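Local atomic coordinates of protein Ves (Pseudomonas fluorescens, PDB entry 5V00), a protein that has no established biochemical activity but is a bicupin, HutD, involved in the utilization of histidine. Residues Val154-Gly158 with Glu159-His163; Ile178-Thr181 with Gly182-Leu186. All coordinates share one frame; numbering follows the deposited sequence.

Contact 1 (Val154-Gly158 with Glu159-His163); sequences VKVLG and EKLGH
The flat peptide groups of V154 and L161 meet through two hydrogen bonds: V154 N to L161 O, 2.8 Å, and L161 N to V154 O, of the same length, with both donors in the plane of the accepting carbonyl. On one face of this ladder lie the side chains of V154, V156, E159 and L161, and on the other those of K155 and K160. A second two-way pair joins V156 and E159. Here E159 N reaches V156 O at 2.9 Å from well above the carbonyl plane, 50° out of it, as the chain turns back. This is a tight beta hairpin closed by a type I' turn from V156 to E159, with L157 and G158 at its corners, both at positive phi. On the face of the valines and L161, CG1 of V156, wedged between its own backbone N and carbonyl carbon (chi1 50°), crosses L161 obliquely and meets its CD1 at 3.9 Å. L161 CB also packs against V154 O, 3.7 Å away. L167 packs on V156, E159 and L161, V13 on E159 and L161, and V180 on both valines. E159, at the turn end, lays its CB against V156 O (3.5 Å); a bend at chi2 (-60°) brings its CD within 3.9 Å of G158 O, and the glutamate also packs on A38 of the second subunit. The outward face is polar: the aliphatic stems of K155 and K160 run alongside each other, CE to CE 4.3 Å, before their ammonium groups diverge to 5.9 Å between NZ atoms. K160 has a long, weak ion pair with E153, and its side chain lies near a bound formate, probably from the crystallisation liquor.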
ATOM      1  N   VAL B 154       9.597  16.033   4.806  1.00 20.64           N
ATOM      2  CA  VAL B 154      10.847  15.351   4.435  1.00 20.36           C
ATOM      3  C   VAL B 154      10.857  15.282   2.893  1.00 21.80           C
ATOM      4  O   VAL B 154       9.867  14.845   2.221  1.00 22.36           O
ATOM      5  CB  VAL B 154      10.850  13.957   5.026  1.00 19.23           C
ATOM      6  CG1 VAL B 154      11.974  13.141   4.420  1.00 19.84           C
ATOM      7  CG2 VAL B 154      10.956  14.068   6.552  1.00 20.73           C
ATOM      8  N   LYS B 155      11.920  15.796   2.304  1.00 19.34           N
ATOM      9  CA  LYS B 155      12.112  15.787   0.854  1.00 20.22           C
ATOM     10  C   LYS B 155      12.979  14.653   0.412  1.00 21.86           C
ATOM     11  O   LYS B 155      14.076  14.487   0.943  1.00 21.43           O
ATOM     12  CB  LYS B 155      12.779  17.104   0.415  1.00 22.34           C
ATOM     13  CG  LYS B 155      11.954  18.365   0.728  1.00 27.70           C
ATOM     14  CD  LYS B 155      12.723  19.637   0.361  1.00 36.02           C
ATOM     15  CE  LYS B 155      12.392  20.157  -0.980  1.00 49.05           C
ATOM     16  NZ  LYS B 155      13.518  21.000  -1.529  1.00 59.02           N
ATOM     17  N   VAL B 156      12.511  13.881  -0.553  1.00 19.57           N
ATOM     18  CA  VAL B 156      13.222  12.719  -1.023  1.00 20.18           C
ATOM     19  C   VAL B 156      12.679  12.326  -2.381  1.00 20.68           C
ATOM     20  O   VAL B 156      11.453  12.183  -2.573  1.00 18.87           O
ATOM     21  CB  VAL B 156      13.183  11.533  -0.040  1.00 19.76           C
ATOM     22  CG1 VAL B 156      11.747  11.231   0.414  1.00 19.34           C
ATOM     23  CG2 VAL B 156      13.902  10.321  -0.604  1.00 24.05           C
ATOM     24  N   LEU B 157      13.590  12.213  -3.342  1.00 22.28           N
ATOM     25  CA  LEU B 157      13.273  11.753  -4.696  1.00 27.08           C
ATOM     26  C   LEU B 157      12.154  12.527  -5.351  1.00 24.94           C
ATOM     27  O   LEU B 157      11.326  11.960  -6.031  1.00 28.31           O
ATOM     28  CB  LEU B 157      13.026  10.263  -4.697  1.00 25.10           C
ATOM     29  CG  LEU B 157      14.246   9.380  -4.476  1.00 27.86           C
ATOM     30  CD1 LEU B 157      13.960   7.971  -4.067  1.00 27.94           C
ATOM     31  CD2 LEU B 157      15.198   9.445  -5.685  1.00 31.84           C
ATOM     32  N   GLY B 158      12.094  13.820  -5.122  1.00 25.44           N
ATOM     33  CA  GLY B 158      11.130  14.696  -5.690  1.00 28.60           C
ATOM     34  C   GLY B 158       9.791  14.729  -5.019  1.00 27.09           C
ATOM     35  O   GLY B 158       8.904  15.441  -5.488  1.00 28.15           O
ATOM     36  N   GLU B 159       9.627  13.983  -3.906  1.00 21.26           N
ATOM     37  CA  GLU B 159       8.390  13.911  -3.153  1.00 22.37           C
ATOM     38  C   GLU B 159       8.581  14.638  -1.841  1.00 24.08           C
ATOM     39  O   GLU B 159       9.734  14.903  -1.377  1.00 22.44           O
ATOM     40  CB  GLU B 159       8.000  12.468  -2.946  1.00 20.92           C
ATOM     41  CG  GLU B 159       7.822  11.654  -4.185  1.00 22.28           C
ATOM     42  CD  GLU B 159       6.736  12.160  -5.144  1.00 24.04           C
ATOM     43  OE1 GLU B 159       5.871  12.915  -4.750  1.00 24.24           O
ATOM     44  OE2 GLU B 159       6.841  11.733  -6.312  1.00 27.07           O
ATOM     45  N   LYS B 160       7.464  15.016  -1.266  1.00 21.40           N
ATOM     46  CA  LYS B 160       7.395  15.642   0.004  1.00 21.88           C
ATOM     47  C   LYS B 160       6.508  14.824   0.932  1.00 23.99           C
ATOM     48  O   LYS B 160       5.295  14.637   0.710  1.00 22.30           O
ATOM     49  CB  LYS B 160       6.829  17.061  -0.133  1.00 25.23           C
ATOM     50  CG  LYS B 160       7.753  17.980  -0.910  1.00 29.46           C
ATOM     51  CD  LYS B 160       7.173  19.396  -0.918  1.00 36.94           C
ATOM     52  CE  LYS B 160       8.175  20.333  -1.592  1.00 45.48           C
ATOM     53  NZ  LYS B 160       7.656  21.730  -1.644  1.00 49.47           N
ATOM     54  N   LEU B 161       7.097  14.343   2.015  1.00 19.91           N
ATOM     55  CA  LEU B 161       6.437  13.515   2.966  1.00 18.56           C
ATOM     56  C   LEU B 161       6.114  14.286   4.225  1.00 20.06           C
ATOM     57  O   LEU B 161       6.992  14.890   4.865  1.00 24.20           O
ATOM     58  CB  LEU B 161       7.353  12.370   3.351  1.00 18.93           C
ATOM     59  CG  LEU B 161       8.006  11.568   2.256  1.00 18.32           C
ATOM     60  CD1 LEU B 161       8.840  10.475   2.897  1.00 20.37           C
ATOM     61  CD2 LEU B 161       6.883  10.922   1.457  1.00 20.40           C
ATOM     62  N   GLY B 162       4.841  14.259   4.634  1.00 20.31           N
ATOM     63  CA  GLY B 162       4.443  14.773   5.890  1.00 20.90           C
ATOM     64  C   GLY B 162       4.541  13.769   6.984  1.00 21.98           C
ATOM     65  O   GLY B 162       5.124  12.666   6.792  1.00 21.05           O
ATOM     66  N   HIS B 163       4.021  14.111   8.201  1.00 22.47           N
ATOM     67  CA  HIS B 163       4.168  13.236   9.360  1.00 22.20           C
ATOM     68  C   HIS B 163       3.627  11.847   9.125  1.00 21.60           C
ATOM     69  O   HIS B 163       2.438  11.688   8.771  1.00 20.12           O
ATOM     70  CB  HIS B 163       3.482  13.786  10.651  1.00 26.12           C
ATOM     71  CG  HIS B 163       4.287  14.782  11.383  1.00 32.42           C
ATOM     72  ND1 HIS B 163       5.127  14.427  12.417  1.00 35.10           N
ATOM     73  CD2 HIS B 163       4.423  16.119  11.217  1.00 34.57           C
ATOM     74  CE1 HIS B 163       5.713  15.526  12.883  1.00 36.34           C
ATOM     75  NE2 HIS B 163       5.343  16.552  12.147  1.00 31.39           N
TER

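Contact 2 (Ile178-Thr181 with Gly182-Leu186); sequences ISVT and GRCCL
V180 faces the returning chain with both of its methyl groups, and each finds a different partner. CG1, anti to the backbone N (chi1 -176°), comes against the sulfur of C184, at 3.6 Å between V180 CG1 and C184 SG. CG2, anti to the carbonyl carbon and beside the backbone N, comes to 4.2 Å from CD2 of L186, a looser contact in which the valine and leucine side chains pass one another with opposite headings. C184 and L186 are two residues apart on their strand and point the same way, so the fork of V180 is matched by a pair of neighbours. The C184 sulfur sits between its own backbone N and carbonyl carbon (chi1 65°), a setting that presents it to the valine.

At the bend itself T181 turns its side chain away from the returning segment and packs on V135. G182, at a positive phi of 117°, carries the chain out of the strand. R183 points away from 178-181, packs on W131, and its NH1 is hydrogen-bonded to V132 O. The apolar cluster continues beyond the two segments: V154 touches both V180 and C184, and F138 lies against L186.

Residues 178-181 and 184-186 do not pair edge to edge as a hairpin; their strands belong to two different antiparallel sheets, and G182 and R183 carry the chain between them. Side chains from both meet in the buried interior, an arrangement typical of the all-beta barrel of the cupin fold.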
ATOM      1  N   ILE B 178      20.581   8.533  -3.378  1.00 18.93           N
ATOM      2  CA  ILE B 178      19.374   9.083  -2.761  1.00 20.74           C
ATOM      3  C   ILE B 178      19.779  10.190  -1.794  1.00 20.94           C
ATOM      4  O   ILE B 178      20.541  10.004  -0.873  1.00 19.61           O
ATOM      5  CB  ILE B 178      18.512   8.002  -2.031  1.00 23.19           C
ATOM      6  CG1 ILE B 178      18.068   6.948  -3.038  1.00 29.03           C
ATOM      7  CG2 ILE B 178      17.344   8.698  -1.339  1.00 23.83           C
ATOM      8  CD1 ILE B 178      17.373   5.770  -2.397  1.00 31.08           C
ATOM      9  N   SER B 179      19.206  11.382  -2.012  1.00 18.94           N
ATOM     10  CA  SER B 179      19.334  12.464  -1.068  1.00 20.44           C
ATOM     11  C   SER B 179      18.050  12.614  -0.292  1.00 25.50           C
ATOM     12  O   SER B 179      16.947  12.507  -0.871  1.00 23.25           O
ATOM     13  CB  SER B 179      19.616  13.774  -1.818  1.00 26.43           C
ATOM     14  OG  SER B 179      20.919  13.764  -2.494  1.00 28.15           O
ATOM     15  N   VAL B 180      18.154  12.909   1.003  1.00 19.97           N
ATOM     16  CA  VAL B 180      16.998  13.105   1.829  1.00 20.93           C
ATOM     17  C   VAL B 180      17.201  14.332   2.702  1.00 21.63           C
ATOM     18  O   VAL B 180      18.302  14.550   3.186  1.00 23.87           O
ATOM     19  CB  VAL B 180      16.762  11.908   2.770  1.00 23.54           C
ATOM     20  CG1 VAL B 180      15.510  12.082   3.556  1.00 24.70           C
ATOM     21  CG2 VAL B 180      16.703  10.629   2.003  1.00 27.06           C
ATOM     22  N   THR B 181      16.164  15.146   2.890  1.00 19.08           N
ATOM     23  CA  THR B 181      16.236  16.281   3.827  1.00 19.64           C
ATOM     24  C   THR B 181      15.120  16.201   4.801  1.00 20.80           C
ATOM     25  O   THR B 181      13.924  16.065   4.391  1.00 21.98           O
ATOM     26  CB  THR B 181      16.173  17.648   3.050  1.00 22.96           C
ATOM     27  OG1 THR B 181      17.307  17.728   2.154  1.00 27.65           O
ATOM     28  CG2 THR B 181      16.198  18.785   4.041  1.00 28.21           C
ATOM     29  N   GLY B 182      15.462  16.185   6.079  1.00 19.71           N
ATOM     30  CA  GLY B 182      14.520  16.181   7.216  1.00 19.90           C
ATOM     31  C   GLY B 182      14.537  14.979   8.125  1.00 20.76           C
ATOM     32  O   GLY B 182      15.259  14.012   7.871  1.00 21.65           O
ATOM     33  N   ARG B 183      13.752  15.006   9.179  1.00 18.82           N
ATOM     34  CA  ARG B 183      13.822  13.996  10.196  1.00 19.50           C
ATOM     35  C   ARG B 183      13.023  12.763   9.796  1.00 21.65           C
ATOM     36  O   ARG B 183      11.765  12.860   9.599  1.00 19.91           O
ATOM     37  CB  ARG B 183      13.320  14.538  11.502  1.00 21.37           C
ATOM     38  CG  ARG B 183      13.543  13.623  12.702  1.00 25.65           C
ATOM     39  CD  ARG B 183      14.783  14.007  13.415  1.00 30.26           C
ATOM     40  NE  ARG B 183      15.121  13.350  14.699  1.00 28.02           N
ATOM     41  CZ  ARG B 183      15.924  12.237  14.841  1.00 34.97           C
ATOM     42  NH1 ARG B 183      16.441  11.473  13.810  1.00 31.91           N
ATOM     43  NH2 ARG B 183      16.183  11.813  16.083  1.00 33.81           N
ATOM     44  N   CYS B 184      13.675  11.645   9.660  1.00 20.19           N
ATOM     45  CA  CYS B 184      13.037  10.446   9.135  1.00 18.51           C
ATOM     46  C   CYS B 184      13.847   9.202   9.471  1.00 19.19           C
ATOM     47  O   CYS B 184      14.990   9.283   9.958  1.00 19.23           O
ATOM     48  CB  CYS B 184      12.895  10.583   7.615  1.00 17.16           C
ATOM     49  SG  CYS B 184      14.473  10.646   6.704  1.00 18.01           S
ATOM     50  N   CYS B 185      13.275   8.040   9.205  1.00 16.95           N
ATOM     51  CA  CYS B 185      13.913   6.761   9.363  1.00 17.84           C
ATOM     52  C   CYS B 185      14.173   6.136   7.997  1.00 19.48           C
ATOM     53  O   CYS B 185      13.277   6.124   7.116  1.00 18.64           O
ATOM     54  CB  CYS B 185      13.077   5.808  10.231  1.00 18.79           C
ATOM     55  SG  CYS B 185      13.926   4.265  10.664  1.00 17.68           S
ATOM     56  N   LEU B 186      15.389   5.735   7.770  1.00 15.89           N
ATOM     57  CA  LEU B 186      15.850   5.088   6.534  1.00 17.14           C
ATOM     58  C   LEU B 186      15.924   3.588   6.739  1.00 18.31           C
ATOM     59  O   LEU B 186      16.660   3.123   7.616  1.00 19.07           O
ATOM     60  CB  LEU B 186      17.249   5.582   6.107  1.00 16.91           C
ATOM     61  CG  LEU B 186      17.391   7.082   5.898  1.00 18.65           C
ATOM     62  CD1 LEU B 186      18.821   7.384   5.555  1.00 22.30           C
ATOM     63  CD2 LEU B 186      16.398   7.679   4.908  1.00 19.97           C
TER

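Both contacts are local chain reversals, but they solve the problem differently. Contact 1 turns within one sheet, and its strength lies in backbone hydrogen bonds, with an apolar face inward and lysines toward solvent at the surface. Contact 2 turns between sheets, is buried, and relies on apolar side chains. They share an element: strands 154-156 and 176-181 are neighbours in one sheet, joined by a probable hydrogen bond from K155 N to T181 O of 2.9 Å. V154 packs against V180 and C184, and V156 against V180 and I178, so the inner face of the contact 1 hairpin and the interior of contact 2 form one continuous apolar region.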